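Local atomic coordinates of anthrone oxidase-like protein (Streptomyces ambofaciens, PDB entry 5F9P), a protein that probably acts as a monooxygenase, an oxygenase cleaving a carbon-carbon bond to open ring B in atypical angucycline biosynthesis. Residues 146-149 / 150-154. Residues are numbered along the deposited sequence; the frame is centred on the assembly and turned at random.
Sequences QAFL and AQVPG
Three successive backbone hydrogen bonds, each from an amide to the carbonyl three residues earlier, tie Ala-147, Phe-148 and Leu-149 to Ala-150, Gln-151 and Val-152. The first is the longest, with Ala-150 N 3.3 Å from Ala-147 O; Gln-151 N then reaches Phe-148 O at 3.0 Å, and Val-152 N closes on Leu-149 O at 2.8 Å. Leu-149 N begins the same pattern one step earlier by bonding to Gln-146 O. This i to i+3 pairing is that of a 3-10 helix, here a short one between helix 135-142 and strand 155-167, outside an eight-stranded antiparallel barrel closed within one chain; relatives in the dimeric alpha-beta barrel superfamily often build such a barrel by pairing two subunits. Gly-154 leads into the strand and pairs through its backbone with Asp-181.

Apolar contact is concentrated on the side bearing Phe-148, Leu-149 and Val-152. The side chains of Phe-148 and Val-152 run side by side in the same direction, and CD2 of the ring lies 4.1 Å from Val-152 CG2, which approaches obliquely. Phe-148 reaches this place with CG lodged between its own backbone N and carbonyl carbon (chi1 69°), and Leu-149 CG sits over one face of the ring, offset toward its rim. The same CG2 of Val-152 packs 3.5 Å from Leu-149 O, beside the bond that this oxygen accepts, and meets Leu-149 CD2 more loosely at 4.3 Å. Tyr-189 of helix 183-190 touches all three side chains, while Ala-200 and Arg-201 of helix 199-211 also pack on Phe-148.

Exposed Gln-151 bends at chi2 (78°), bringing NE2 back alongside the turn, 3.7 Å from Phe-148 O, too long for a hydrogen bond.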
# COMPACT_ATOMS: atom_id res chain seq x y z
N GLN A 146 -12.21 -7.19 -11.75
CA GLN A 146 -12.70 -7.68 -10.47
C GLN A 146 -13.90 -6.90 -9.91
O GLN A 146 -14.05 -6.74 -8.70
CB GLN A 146 -11.56 -7.74 -9.46
CG GLN A 146 -10.42 -8.65 -9.91
CD GLN A 146 -9.49 -9.03 -8.78
OE1 GLN A 146 -9.51 -10.17 -8.32
NE2 GLN A 146 -8.68 -8.09 -8.34
N ALA A 147 -14.76 -6.42 -10.80
CA ALA A 147 -15.98 -5.76 -10.36
C ALA A 147 -16.78 -6.67 -9.42
O ALA A 147 -17.50 -6.18 -8.55
CB ALA A 147 -16.82 -5.35 -11.57
N PHE A 148 -16.65 -7.98 -9.57
CA PHE A 148 -17.42 -8.91 -8.74
C PHE A 148 -17.13 -8.73 -7.25
O PHE A 148 -17.94 -9.13 -6.41
CB PHE A 148 -17.11 -10.37 -9.12
CG PHE A 148 -15.71 -10.80 -8.75
CD1 PHE A 148 -14.66 -10.62 -9.64
CD2 PHE A 148 -15.45 -11.32 -7.49
CE1 PHE A 148 -13.36 -10.99 -9.29
CE2 PHE A 148 -14.16 -11.69 -7.13
CZ PHE A 148 -13.11 -11.52 -8.03
N LEU A 149 -15.98 -8.16 -6.92
CA LEU A 149 -15.57 -8.04 -5.52
C LEU A 149 -16.62 -7.29 -4.69
O LEU A 149 -16.85 -7.61 -3.54
CB LEU A 149 -14.22 -7.34 -5.39
CG LEU A 149 -12.94 -8.12 -5.71
CD1 LEU A 149 -11.77 -7.14 -5.72
CD2 LEU A 149 -12.71 -9.24 -4.69
N ALA A 150 -17.24 -6.28 -5.30
CA ALA A 150 -18.20 -5.44 -4.60
C ALA A 150 -19.37 -6.23 -4.00
O ALA A 150 -20.05 -5.74 -3.10
CB ALA A 150 -18.73 -4.33 -5.52
N GLN A 151 -19.59 -7.44 -4.51
CA GLN A 151 -20.66 -8.28 -3.97
C GLN A 151 -20.14 -9.42 -3.09
O GLN A 151 -20.92 -10.23 -2.61
CB GLN A 151 -21.57 -8.79 -5.09
CG GLN A 151 -22.50 -7.71 -5.66
CD GLN A 151 -21.80 -6.77 -6.62
OE1 GLN A 151 -21.95 -5.55 -6.56
NE2 GLN A 151 -21.02 -7.35 -7.53
N VAL A 152 -18.83 -9.47 -2.88
CA VAL A 152 -18.26 -10.43 -1.94
C VAL A 152 -18.52 -9.97 -0.49
O VAL A 152 -18.32 -8.80 -0.17
CB VAL A 152 -16.74 -10.56 -2.15
CG1 VAL A 152 -16.11 -11.41 -1.03
CG2 VAL A 152 -16.43 -11.13 -3.55
N PRO A 153 -19.00 -10.88 0.37
CA PRO A 153 -19.31 -10.53 1.76
C PRO A 153 -18.08 -10.07 2.52
O PRO A 153 -17.08 -10.78 2.55
CB PRO A 153 -19.81 -11.85 2.35
CG PRO A 153 -20.26 -12.66 1.15
CD PRO A 153 -19.30 -12.30 0.07
N GLY A 154 -18.15 -8.88 3.12
CA GLY A 154 -17.06 -8.38 3.94
C GLY A 154 -16.09 -7.52 3.17
O GLY A 154 -15.19 -6.89 3.74